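Local coordinates for Baccell_00875 (Bacteroides cellulosilyticus DSM 14838, PDB 5NO8), which probably cleaves by beta-elimination the linkage between L-rhamnose and glucuronic acid, so removing the rhamnose caps of complex arabinogalactan proteins, at residues 191-196 / 236-241; 167-172 / 197-202; 99-104 / 116-121. All coordinates share one frame; numbering follows the deposited sequence.

Contact 1. Residues 191-196 / 236-241; sequences VVTDGA and EWHVFA
Glu236 takes three hydrogen bonds from Thr193 and Asp194, the pair of residues that forms a classic beta bulge between the antiparallel strands 187-194 and 232-242. The shortest joins side chains: Thr193 OG1 donates to Glu236 OE2 at 2.6 Å, meeting the carboxylate on its anti side and 18° out of its plane. With OG1 set between the backbone N and the carbonyl carbon (chi1 51°), the hydroxyl points across to the neighbouring strand. Both backbone N-H groups of the bulge converge on Glu236 O from the same face of its plane, that of Thr193 at 2.8 Å and that of Asp194 at a longer 3.3 Å. Glu236 N returns a bond to Asp194 O. Beyond the bulge the regular pairing resumes, Val191 and His238 exchanging two backbone bonds. Trp237, opposite Val192, sends its indole to the face away from Glu236 and His238, where NE1 bonds Glu125 of the adjoining strand 122-131. The side chains of Thr193 and His238 cross at about a right angle, OG1 at the imidazole edge near its plane and Thr193 CG2 3.6 Å from His238 CD2. Val191 CG2 approaches the edge of the Phe240 ring in its plane, 3.6 Å from CE1.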
ATOM      1  N   VAL A 191      19.495  -3.681   7.278  1.00 13.52           N
ATOM      2  CA  VAL A 191      19.979  -2.315   7.324  1.00 13.66           C
ATOM      3  C   VAL A 191      21.227  -2.222   6.468  1.00 13.43           C
ATOM      4  O   VAL A 191      22.204  -2.950   6.717  1.00 12.83           O
ATOM      5  CB  VAL A 191      20.258  -1.874   8.763  1.00 13.48           C
ATOM      6  CG1 VAL A 191      21.052  -0.564   8.824  1.00 14.57           C
ATOM      7  CG2 VAL A 191      18.936  -1.717   9.490  1.00 14.29           C
ATOM      8  N   VAL A 192      21.191  -1.330   5.482  1.00 13.04           N
ATOM      9  CA  VAL A 192      22.378  -1.082   4.635  1.00 13.64           C
ATOM     10  C   VAL A 192      23.402  -0.280   5.437  1.00 14.37           C
ATOM     11  O   VAL A 192      23.118   0.786   6.025  1.00 13.96           O
ATOM     12  CB  VAL A 192      22.005  -0.349   3.322  1.00 14.18           C
ATOM     13  CG1 VAL A 192      23.247   0.131   2.549  1.00 14.37           C
ATOM     14  CG2 VAL A 192      21.097  -1.209   2.482  1.00 14.31           C
ATOM     15  N   THR A 193      24.629  -0.789   5.454  1.00 14.76           N
ATOM     16  CA  THR A 193      25.728  -0.151   6.179  1.00 14.99           C
ATOM     17  C   THR A 193      26.891   0.291   5.325  1.00 15.30           C
ATOM     18  O   THR A 193      27.708   1.042   5.807  1.00 16.70           O
ATOM     19  CB  THR A 193      26.254  -1.094   7.281  1.00 16.40           C
ATOM     20  OG1 THR A 193      26.547  -2.396   6.734  1.00 16.92           O
ATOM     21  CG2 THR A 193      25.180  -1.241   8.356  1.00 18.07           C
ATOM     22  N   ASP A 194      26.977  -0.141   4.072  1.00 14.49           N
ATOM     23  CA  ASP A 194      27.938   0.422   3.152  1.00 15.65           C
ATOM     24  C   ASP A 194      27.295   0.368   1.770  1.00 13.74           C
ATOM     25  O   ASP A 194      26.530  -0.538   1.484  1.00 12.90           O
ATOM     26  CB  ASP A 194      29.270  -0.354   3.199  1.00 17.72           C
ATOM     27  CG  ASP A 194      30.408   0.385   2.504  1.00 22.15           C
ATOM     28  OD1 ASP A 194      30.369   1.635   2.384  1.00 24.16           O
ATOM     29  OD2 ASP A 194      31.379  -0.277   2.089  1.00 24.83           O
ATOM     30  N   GLY A 195      27.597   1.349   0.929  1.00 13.35           N
ATOM     31  CA  GLY A 195      26.939   1.489  -0.373  1.00 12.33           C
ATOM     32  C   GLY A 195      25.499   1.953  -0.205  1.00 12.35           C
ATOM     33  O   GLY A 195      25.163   2.600   0.794  1.00 12.67           O
ATOM     34  N   ALA A 196      24.664   1.651  -1.185  1.00 12.65           N
ATOM     35  CA  ALA A 196      23.314   2.204  -1.250  1.00 13.21           C
ATOM     36  C   ALA A 196      22.351   1.317  -2.006  1.00 13.62           C
ATOM     37  O   ALA A 196      22.754   0.534  -2.874  1.00 13.91           O
ATOM     38  CB  ALA A 196      23.351   3.583  -1.882  1.00 13.16           C
ATOM     39  N   GLU A 236      27.108  -3.401   1.713  1.00 14.82           N
ATOM     40  CA  GLU A 236      27.078  -4.222   2.890  1.00 15.37           C
ATOM     41  C   GLU A 236      25.737  -4.016   3.594  1.00 15.17           C
ATOM     42  O   GLU A 236      25.232  -2.900   3.680  1.00 14.38           O
ATOM     43  CB  GLU A 236      28.237  -3.840   3.809  1.00 17.64           C
ATOM     44  CG  GLU A 236      28.314  -4.640   5.094  1.00 20.08           C
ATOM     45  CD  GLU A 236      29.337  -4.081   6.075  1.00 24.12           C
ATOM     46  OE1 GLU A 236      30.387  -4.731   6.228  1.00 27.99           O
ATOM     47  OE2 GLU A 236      29.106  -2.995   6.673  1.00 28.03           O
ATOM     48  N   TRP A 237      25.177  -5.082   4.127  1.00 13.67           N
ATOM     49  CA  TRP A 237      24.038  -4.917   4.997  1.00 13.83           C
ATOM     50  C   TRP A 237      24.083  -5.900   6.147  1.00 14.35           C
ATOM     51  O   TRP A 237      24.821  -6.885   6.082  1.00 14.03           O
ATOM     52  CB  TRP A 237      22.738  -5.024   4.226  1.00 13.05           C
ATOM     53  CG  TRP A 237      22.508  -6.286   3.388  1.00 13.47           C
ATOM     54  CD1 TRP A 237      22.708  -7.585   3.751  1.00 13.78           C
ATOM     55  CD2 TRP A 237      21.974  -6.330   2.063  1.00 13.72           C
ATOM     56  NE1 TRP A 237      22.360  -8.424   2.737  1.00 13.86           N
ATOM     57  CE2 TRP A 237      21.900  -7.683   1.685  1.00 14.15           C
ATOM     58  CE3 TRP A 237      21.524  -5.359   1.174  1.00 14.54           C
ATOM     59  CZ2 TRP A 237      21.396  -8.087   0.451  1.00 14.34           C
ATOM     60  CZ3 TRP A 237      21.036  -5.767  -0.071  1.00 14.54           C
ATOM     61  CH2 TRP A 237      20.990  -7.107  -0.412  1.00 14.31           C
ATOM     62  N   HIS A 238      23.300  -5.591   7.183  1.00 14.40           N
ATOM     63  CA  HIS A 238      23.116  -6.447   8.346  1.00 15.14           C
ATOM     64  C   HIS A 238      21.676  -6.935   8.336  1.00 15.99           C
ATOM     65  O   HIS A 238      20.774  -6.111   8.169  1.00 16.35           O
ATOM     66  CB  HIS A 238      23.290  -5.650   9.603  1.00 16.70           C
ATOM     67  CG  HIS A 238      24.695  -5.274   9.898  1.00 18.29           C
ATOM     68  ND1 HIS A 238      25.238  -5.417  11.153  1.00 20.47           N
ATOM     69  CD2 HIS A 238      25.676  -4.767   9.117  1.00 20.17           C
ATOM     70  CE1 HIS A 238      26.496  -5.000  11.140  1.00 20.76           C
ATOM     71  NE2 HIS A 238      26.781  -4.583   9.920  1.00 20.63           N
ATOM     72  N   VAL A 239      21.486  -8.247   8.508  1.00 15.02           N
ATOM     73  CA  VAL A 239      20.189  -8.887   8.637  1.00 15.59           C
ATOM     74  C   VAL A 239      20.066  -9.430  10.049  1.00 16.52           C
ATOM     75  O   VAL A 239      20.980 -10.076  10.548  1.00 15.64           O
ATOM     76  CB  VAL A 239      20.017  -9.995   7.597  1.00 15.99           C
ATOM     77  CG1 VAL A 239      18.681 -10.694   7.785  1.00 17.02           C
ATOM     78  CG2 VAL A 239      20.135  -9.411   6.203  1.00 16.20           C
ATOM     79  N   PHE A 240      18.976  -9.096  10.733  1.00 16.14           N
ATOM     80  CA  PHE A 240      18.927  -9.311  12.189  1.00 16.25           C
ATOM     81  C   PHE A 240      17.493  -9.409  12.689  1.00 16.47           C
ATOM     82  O   PHE A 240      16.563  -8.866  12.104  1.00 14.58           O
ATOM     83  CB  PHE A 240      19.607  -8.157  12.939  1.00 16.83           C
ATOM     84  CG  PHE A 240      19.035  -6.804  12.597  1.00 16.75           C
ATOM     85  CD1 PHE A 240      19.544  -6.084  11.505  1.00 16.80           C
ATOM     86  CD2 PHE A 240      17.994  -6.248  13.331  1.00 16.98           C
ATOM     87  CE1 PHE A 240      19.028  -4.847  11.169  1.00 17.38           C
ATOM     88  CE2 PHE A 240      17.462  -5.002  12.984  1.00 17.63           C
ATOM     89  CZ  PHE A 240      17.981  -4.301  11.907  1.00 17.81           C
ATOM     90  N   ALA A 241      17.353 -10.095  13.812  1.00 16.79           N
ATOM     91  CA  ALA A 241      16.086 -10.221  14.487  1.00 16.59           C
ATOM     92  C   ALA A 241      15.811  -8.949  15.272  1.00 15.89           C
ATOM     93  O   ALA A 241      16.720  -8.314  15.781  1.00 16.18           O
ATOM     94  CB  ALA A 241      16.142 -11.403  15.451  1.00 17.96           C
TER

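Contact 2. Residues 167-172 / 197-202; sequences IWKGGS and IRNYEI
Ile167 lays its delta methyl over the ring of Tyr200 in a CH-pi contact, where the end of strand 163-168, in one beta-sheet, meets the start of strand 199-203 in another. CD1 stands over the ring centre, 3.7 Å from the centroid and only 9° off the normal, while CG2 passes outside the rim, 3.6 Å from Tyr200 CD1. The phenol beyond is anchored by a hydrogen bond from OH to Asp608.

Lys169 and Asn199 lie side by side and point the same way. The lysine, extended beyond CG, runs its CD past Asn199 OD1 at 3.7 Å, and a water bridges the ends, 2.8 Å from Lys169 NZ, from which it accepts, and hydrogen-bonded to Asn199 OD1. That oxygen also takes the N-H of Tyr200 in its own carbonyl plane, on a lone pair, which helps fix the amide's rotation. Lys169 is the centre of an inverse gamma turn, and the chain then comes back beside Ile197 as a single antiparallel bridge: Gly171 N donates to Ile197 O at 2.9 Å, with a bent N-H...O angle of 131°, and Ile197 N answers to Gly171 O. A second water spans the neighbouring carbonyls, donating to Lys169 O and, at 2.7 Å, to Arg198 O.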
ATOM      1  N   ILE A 167       9.892  -1.939   2.508  1.00 12.44           N
ATOM      2  CA  ILE A 167      11.129  -1.614   1.796  1.00 12.74           C
ATOM      3  C   ILE A 167      11.285  -0.100   1.764  1.00 12.50           C
ATOM      4  O   ILE A 167      10.335   0.590   1.408  1.00 13.55           O
ATOM      5  CB  ILE A 167      11.081  -2.131   0.357  1.00 12.63           C
ATOM      6  CG1 ILE A 167      10.787  -3.634   0.344  1.00 13.69           C
ATOM      7  CG2 ILE A 167      12.404  -1.839  -0.361  1.00 12.56           C
ATOM      8  CD1 ILE A 167      10.380  -4.122  -1.023  1.00 14.23           C
ATOM      9  N   TRP A 168      12.455   0.394   2.151  1.00 11.69           N
ATOM     10  CA  TRP A 168      12.777   1.809   1.990  1.00 11.43           C
ATOM     11  C   TRP A 168      13.993   1.963   1.116  1.00 11.98           C
ATOM     12  O   TRP A 168      15.116   1.563   1.514  1.00 12.19           O
ATOM     13  CB  TRP A 168      12.964   2.544   3.304  1.00 11.51           C
ATOM     14  CG  TRP A 168      13.250   3.998   3.102  1.00 11.03           C
ATOM     15  CD1 TRP A 168      14.234   4.725   3.708  1.00 11.01           C
ATOM     16  CD2 TRP A 168      12.582   4.899   2.198  1.00 11.45           C
ATOM     17  NE1 TRP A 168      14.219   6.005   3.236  1.00 11.17           N
ATOM     18  CE2 TRP A 168      13.209   6.155   2.335  1.00 11.05           C
ATOM     19  CE3 TRP A 168      11.490   4.778   1.320  1.00 11.23           C
ATOM     20  CZ2 TRP A 168      12.806   7.289   1.612  1.00 11.41           C
ATOM     21  CZ3 TRP A 168      11.112   5.898   0.576  1.00 11.32           C
ATOM     22  CH2 TRP A 168      11.772   7.144   0.749  1.00 11.52           C
ATOM     23  N   LYS A 169      13.767   2.574  -0.048  1.00 12.23           N
ATOM     24  CA  LYS A 169      14.819   2.859  -1.017  1.00 12.93           C
ATOM     25  C   LYS A 169      15.629   4.103  -0.630  1.00 12.84           C
ATOM     26  O   LYS A 169      15.822   5.021  -1.424  1.00 14.22           O
ATOM     27  CB  LYS A 169      14.218   2.991  -2.439  1.00 13.97           C
ATOM     28  CG  LYS A 169      13.230   4.135  -2.611  1.00 15.07           C
ATOM     29  CD  LYS A 169      12.648   4.204  -4.025  1.00 16.59           C
ATOM     30  CE  LYS A 169      11.809   5.474  -4.146  1.00 17.63           C
ATOM     31  NZ  LYS A 169      11.184   5.630  -5.469  1.00 18.43           N
ATOM     32  N   GLY A 170      16.151   4.111   0.582  1.00 12.43           N
ATOM     33  CA  GLY A 170      16.761   5.310   1.158  1.00 12.60           C
ATOM     34  C   GLY A 170      18.237   5.494   0.913  1.00 11.76           C
ATOM     35  O   GLY A 170      18.924   6.110   1.745  1.00 11.78           O
ATOM     36  N   GLY A 171      18.746   4.987  -0.202  1.00 11.28           N
ATOM     37  CA  GLY A 171      20.152   5.230  -0.564  1.00 11.59           C
ATOM     38  C   GLY A 171      21.088   4.578   0.446  1.00 11.54           C
ATOM     39  O   GLY A 171      20.997   3.365   0.690  1.00 11.70           O
ATOM     40  N   SER A 172      21.972   5.384   1.047  1.00 12.07           N
ATOM     41  CA  SER A 172      22.910   4.891   2.061  1.00 12.25           C
ATOM     42  C   SER A 172      22.210   4.438   3.319  1.00 12.79           C
ATOM     43  O   SER A 172      22.790   3.669   4.079  1.00 14.24           O
ATOM     44  CB  SER A 172      23.964   5.942   2.437  1.00 12.52           C
ATOM     45  OG  SER A 172      24.599   6.475   1.282  1.00 13.41           O
ATOM     46  N   ILE A 197      21.074   1.458  -1.670  1.00 12.94           N
ATOM     47  CA  ILE A 197      19.992   0.865  -2.446  1.00 13.46           C
ATOM     48  C   ILE A 197      19.115   2.027  -2.907  1.00 13.73           C
ATOM     49  O   ILE A 197      18.625   2.821  -2.090  1.00 14.32           O
ATOM     50  CB  ILE A 197      19.185  -0.176  -1.646  1.00 13.17           C
ATOM     51  CG1 ILE A 197      20.035  -1.399  -1.312  1.00 13.88           C
ATOM     52  CG2 ILE A 197      17.910  -0.607  -2.388  1.00 12.76           C
ATOM     53  CD1 ILE A 197      20.563  -2.151  -2.516  1.00 13.88           C
ATOM     54  N   ARG A 198      18.950   2.138  -4.219  1.00 13.34           N
ATOM     55  CA  ARG A 198      18.233   3.260  -4.826  1.00 14.49           C
ATOM     56  C   ARG A 198      16.777   2.978  -5.169  1.00 13.06           C
ATOM     57  O   ARG A 198      16.002   3.898  -5.378  1.00 12.49           O
ATOM     58  CB  ARG A 198      18.958   3.764  -6.069  1.00 16.52           C
ATOM     59  CG  ARG A 198      18.870   2.800  -7.229  1.00 17.97           C
ATOM     60  CD  ARG A 198      18.984   3.396  -8.618  1.00 19.01           C
ATOM     61  NE  ARG A 198      19.122   2.266  -9.565  1.00 19.96           N
ATOM     62  CZ  ARG A 198      18.138   1.688 -10.269  1.00 22.32           C
ATOM     63  NH1 ARG A 198      16.878   2.130 -10.224  1.00 21.81           N
ATOM     64  NH2 ARG A 198      18.419   0.637 -11.068  1.00 22.97           N
ATOM     65  N   ASN A 199      16.418   1.705  -5.317  1.00 12.08           N
ATOM     66  CA  ASN A 199      15.057   1.338  -5.667  1.00 12.58           C
ATOM     67  C   ASN A 199      14.892  -0.162  -5.508  1.00 12.25           C
ATOM     68  O   ASN A 199      15.781  -0.836  -5.004  1.00 11.64           O
ATOM     69  CB  ASN A 199      14.737   1.749  -7.123  1.00 12.02           C
ATOM     70  CG  ASN A 199      13.327   2.280  -7.257  1.00 12.70           C
ATOM     71  OD1 ASN A 199      12.415   1.705  -6.697  1.00 12.35           O
ATOM     72  ND2 ASN A 199      13.157   3.408  -7.982  1.00 12.89           N
ATOM     73  N   TYR A 200      13.735  -0.675  -5.868  1.00 12.20           N
ATOM     74  CA  TYR A 200      13.561  -2.112  -5.956  1.00 12.67           C
ATOM     75  C   TYR A 200      12.682  -2.486  -7.138  1.00 12.97           C
ATOM     76  O   TYR A 200      11.946  -1.672  -7.667  1.00 12.56           O
ATOM     77  CB  TYR A 200      13.011  -2.696  -4.656  1.00 12.72           C
ATOM     78  CG  TYR A 200      11.565  -2.334  -4.358  1.00 12.63           C
ATOM     79  CD1 TYR A 200      11.258  -1.136  -3.741  1.00 13.92           C
ATOM     80  CD2 TYR A 200      10.516  -3.195  -4.694  1.00 13.45           C
ATOM     81  CE1 TYR A 200       9.960  -0.804  -3.434  1.00 13.90           C
ATOM     82  CE2 TYR A 200       9.190  -2.872  -4.394  1.00 13.99           C
ATOM     83  CZ  TYR A 200       8.923  -1.656  -3.785  1.00 14.84           C
ATOM     84  OH  TYR A 200       7.640  -1.269  -3.458  1.00 15.51           O
ATOM     85  N   GLU A 201      12.786  -3.747  -7.530  1.00 12.76           N
ATOM     86  CA  GLU A 201      11.994  -4.301  -8.597  1.00 13.62           C
ATOM     87  C   GLU A 201      11.229  -5.487  -8.088  1.00 13.67           C
ATOM     88  O   GLU A 201      11.588  -6.087  -7.079  1.00 12.75           O
ATOM     89  CB  GLU A 201      12.886  -4.770  -9.731  1.00 13.88           C
ATOM     90  CG  GLU A 201      13.521  -3.638 -10.493  1.00 15.11           C
ATOM     91  CD  GLU A 201      14.542  -4.139 -11.493  1.00 15.62           C
ATOM     92  OE1 GLU A 201      14.113  -4.577 -12.579  1.00 15.85           O
ATOM     93  OE2 GLU A 201      15.760  -4.127 -11.173  1.00 16.14           O
ATOM     94  N   ILE A 202      10.189  -5.828  -8.827  1.00 13.58           N
ATOM     95  CA  ILE A 202       9.364  -6.983  -8.525  1.00 13.40           C
ATOM     96  C   ILE A 202       9.433  -7.896  -9.739  1.00 13.77           C
ATOM     97  O   ILE A 202       9.264  -7.451 -10.887  1.00 14.64           O
ATOM     98  CB  ILE A 202       7.888  -6.590  -8.232  1.00 13.79           C
ATOM     99  CG1 ILE A 202       7.764  -5.771  -6.958  1.00 13.42           C
ATOM    100  CG2 ILE A 202       6.975  -7.821  -8.133  1.00 14.65           C
ATOM    101  CD1 ILE A 202       8.111  -6.486  -5.685  1.00 13.65           C
TER
HETATM  102  O   HOH W   1      10.229   3.140  -6.329  1.00 20.98           O
HETATM  103  O   HOH W   2      16.177   6.321  -4.183  1.00 37.79           O

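Contact 3. Residues 99-104 / 116-121; sequences DGMKVL and REIKQG
At the open end of the beta hairpin of strands 102-107 and 110-119, the turn that leads into the first strand is tied to Arg116 on the second. Arg116 N donates to Met101 O at 2.8 Å, nearly straight at 168°, and its guanidinium bonds the preceding carbonyl: NH1 meets Gly100 O at 2.9 Å, with the oxygen in the guanidinium plane. The arginine chain is extended from CG to NE, which carries the charged group alongside the turn to Gly100. NH1 also bonds Gly38 O, and NE forms a salt bridge with Glu125 on strand 122-131. A leucine in place of Arg116 would probably leave the carbonyls of Gly100 and Gly38 without this donor and Glu125 without its positive mate. Met101 crosses the arginine at about a right angle; bent at chi2 (-60°) and chi3 (-90°), it folds its methyl back over the second strand, so that CE lies 3.8 Å from Arg116 CB and 4.1 Å from Ile118 CG1. Val103 CG2 approaches Arg116 NH1 at 3.5 Å. Within the turn, Met101 N donates to Asp99 OD1 at 3.1 Å, reaching it from above the carboxylate plane, the backbone-to-side-chain closure typical of an Asx turn.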
ATOM      1  N   ASP A  99      31.786 -23.897   3.796  1.00 25.94           N
ATOM      2  CA  ASP A  99      30.664 -23.441   4.630  1.00 26.02           C
ATOM      3  C   ASP A  99      29.667 -22.486   3.943  1.00 25.40           C
ATOM      4  O   ASP A  99      28.717 -22.034   4.583  1.00 23.10           O
ATOM      5  CB  ASP A  99      31.173 -22.834   5.939  1.00 27.18           C
ATOM      6  CG  ASP A  99      31.953 -21.524   5.753  1.00 30.29           C
ATOM      7  OD1 ASP A  99      32.198 -21.045   4.610  1.00 27.62           O
ATOM      8  OD2 ASP A  99      32.373 -20.987   6.796  1.00 33.72           O
ATOM      9  N   GLY A 100      29.873 -22.187   2.657  1.00 21.97           N
ATOM     10  CA  GLY A 100      28.989 -21.288   1.916  1.00 21.87           C
ATOM     11  C   GLY A 100      29.076 -19.827   2.310  1.00 20.20           C
ATOM     12  O   GLY A 100      28.256 -19.039   1.842  1.00 21.61           O
ATOM     13  N   MET A 101      30.065 -19.440   3.130  1.00 18.36           N
ATOM     14  CA  MET A 101      30.138 -18.052   3.618  1.00 20.40           C
ATOM     15  C   MET A 101      30.974 -17.148   2.734  1.00 20.54           C
ATOM     16  O   MET A 101      31.025 -15.937   2.964  1.00 21.26           O
ATOM     17  CB  MET A 101      30.644 -18.019   5.051  1.00 22.01           C
ATOM     18  CG  MET A 101      29.728 -18.797   5.987  1.00 22.45           C
ATOM     19  SD  MET A 101      28.023 -18.248   6.111  1.00 25.71           S
ATOM     20  CE  MET A 101      28.180 -17.084   7.472  1.00 26.88           C
ATOM     21  N   LYS A 102      31.663 -17.722   1.749  1.00 18.62           N
ATOM     22  CA  LYS A 102      32.381 -16.935   0.765  1.00 19.51           C
ATOM     23  C   LYS A 102      31.986 -17.486  -0.580  1.00 18.05           C
ATOM     24  O   LYS A 102      32.131 -18.690  -0.818  1.00 16.62           O
ATOM     25  CB  LYS A 102      33.889 -17.049   0.962  1.00 22.07           C
ATOM     26  CG  LYS A 102      34.709 -16.293  -0.080  1.00 27.17           C
ATOM     27  CD  LYS A 102      36.027 -16.968  -0.419  1.00 32.50           C
ATOM     28  CE  LYS A 102      36.732 -16.236  -1.563  1.00 35.37           C
ATOM     29  NZ  LYS A 102      38.209 -16.484  -1.569  1.00 38.95           N
ATOM     30  N   VAL A 103      31.486 -16.615  -1.458  1.00 16.94           N
ATOM     31  CA  VAL A 103      31.054 -17.042  -2.770  1.00 16.81           C
ATOM     32  C   VAL A 103      31.569 -16.034  -3.789  1.00 16.53           C
ATOM     33  O   VAL A 103      31.419 -14.808  -3.607  1.00 17.38           O
ATOM     34  CB  VAL A 103      29.513 -17.171  -2.861  1.00 18.65           C
ATOM     35  CG1 VAL A 103      29.127 -17.978  -4.074  1.00 18.75           C
ATOM     36  CG2 VAL A 103      28.915 -17.852  -1.618  1.00 20.45           C
ATOM     37  N   LEU A 104      32.191 -16.537  -4.846  1.00 14.92           N
ATOM     38  CA  LEU A 104      32.770 -15.717  -5.881  1.00 14.71           C
ATOM     39  C   LEU A 104      32.163 -16.078  -7.217  1.00 14.52           C
ATOM     40  O   LEU A 104      32.133 -17.257  -7.610  1.00 13.34           O
ATOM     41  CB  LEU A 104      34.287 -15.916  -5.887  1.00 16.33           C
ATOM     42  CG  LEU A 104      35.138 -15.112  -6.841  1.00 18.90           C
ATOM     43  CD1 LEU A 104      34.950 -13.639  -6.578  1.00 20.91           C
ATOM     44  CD2 LEU A 104      36.615 -15.523  -6.725  1.00 20.73           C
ATOM     45  N   ARG A 116      30.056 -13.485   3.844  1.00 16.46           N
ATOM     46  CA  ARG A 116      29.063 -13.533   4.903  1.00 17.07           C
ATOM     47  C   ARG A 116      29.694 -13.843   6.248  1.00 17.88           C
ATOM     48  O   ARG A 116      30.602 -14.670   6.331  1.00 17.03           O
ATOM     49  CB  ARG A 116      28.047 -14.610   4.623  1.00 17.56           C
ATOM     50  CG  ARG A 116      27.264 -14.374   3.356  1.00 18.27           C
ATOM     51  CD  ARG A 116      26.497 -15.612   2.953  1.00 18.63           C
ATOM     52  NE  ARG A 116      25.762 -15.359   1.717  1.00 18.23           N
ATOM     53  CZ  ARG A 116      25.660 -16.182   0.683  1.00 18.77           C
ATOM     54  NH1 ARG A 116      26.261 -17.364   0.669  1.00 18.74           N
ATOM     55  NH2 ARG A 116      24.922 -15.817  -0.369  1.00 19.34           N
ATOM     56  N   GLU A 117      29.204 -13.182   7.282  1.00 18.35           N
ATOM     57  CA  GLU A 117      29.585 -13.535   8.644  1.00 21.79           C
ATOM     58  C   GLU A 117      28.442 -13.334   9.601  1.00 21.96           C
ATOM     59  O   GLU A 117      27.576 -12.515   9.365  1.00 20.14           O
ATOM     60  CB  GLU A 117      30.918 -12.922   9.085  1.00 27.24           C
ATOM     61  CG  GLU A 117      31.044 -11.455   9.334  1.00 34.52           C
ATOM     62  CD  GLU A 117      32.474 -11.099   9.796  1.00 40.28           C
ATOM     63  OE1 GLU A 117      32.909 -11.533  10.896  1.00 45.97           O
ATOM     64  OE2 GLU A 117      33.176 -10.386   9.053  1.00 47.37           O
ATOM     65  N   ILE A 118      28.374 -14.190  10.621  1.00 21.18           N
ATOM     66  CA  ILE A 118      27.370 -14.040  11.654  1.00 23.31           C
ATOM     67  C   ILE A 118      28.145 -13.376  12.782  1.00 23.51           C
ATOM     68  O   ILE A 118      29.115 -13.953  13.280  1.00 23.57           O
ATOM     69  CB  ILE A 118      26.790 -15.379  12.129  1.00 24.76           C
ATOM     70  CG1 ILE A 118      26.175 -16.179  10.973  1.00 27.12           C
ATOM     71  CG2 ILE A 118      25.770 -15.142  13.240  1.00 25.35           C
ATOM     72  CD1 ILE A 118      24.920 -15.595  10.371  1.00 28.49           C
ATOM     73  N   LYS A 119      27.741 -12.172  13.159  1.00 22.96           N
ATOM     74  CA  LYS A 119      28.440 -11.356  14.165  1.00 25.18           C
ATOM     75  C   LYS A 119      27.424 -10.959  15.240  1.00 24.82           C
ATOM     76  O   LYS A 119      26.492 -10.211  14.965  1.00 23.13           O
ATOM     77  CB  LYS A 119      29.051 -10.101  13.526  1.00 26.66           C
ATOM     78  N   GLN A 120      27.577 -11.504  16.447  1.00 27.69           N
ATOM     79  CA  GLN A 120      26.648 -11.225  17.573  1.00 29.27           C
ATOM     80  C   GLN A 120      25.217 -11.559  17.168  1.00 25.44           C
ATOM     81  O   GLN A 120      24.307 -10.751  17.400  1.00 25.62           O
ATOM     82  CB  GLN A 120      26.671  -9.736  17.981  1.00 34.16           C
ATOM     83  CG  GLN A 120      28.020  -9.036  18.027  1.00 43.23           C
ATOM     84  CD  GLN A 120      28.786  -9.287  19.307  1.00 47.82           C
ATOM     85  OE1 GLN A 120      29.967  -9.625  19.270  1.00 57.59           O
ATOM     86  NE2 GLN A 120      28.126  -9.104  20.450  1.00 51.67           N
ATOM     87  N   GLY A 121      25.034 -12.679  16.480  1.00 22.16           N
ATOM     88  CA  GLY A 121      23.709 -13.107  16.012  1.00 22.43           C
ATOM     89  C   GLY A 121      23.171 -12.463  14.737  1.00 21.24           C
ATOM     90  O   GLY A 121      22.128 -12.870  14.236  1.00 22.82           O
TER

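Overall arrangement
Contacts 1 and 3 are both partly buried and belong to one antiparallel sheet: contact 1 joins two neighbouring strands within it, while contact 3 lies toward one side, its centre about 34 Å from the centre of the chain, partly at the surface. Glu125 of strand 122-131 links them, bonding Trp237 and Arg116. Contact 2, the buried one, departs from the other side of that sheet and reaches a second. It touches contact 1 directly, Ala196 CB packing on Gly171 C, whereas the centres of contacts 2 and 3 are about 23 Å apart. Backbone pairing around a bulge dominates contact 1, aromatic packing and bridging waters contact 2, and an arginine gripping turn carbonyls contact 3.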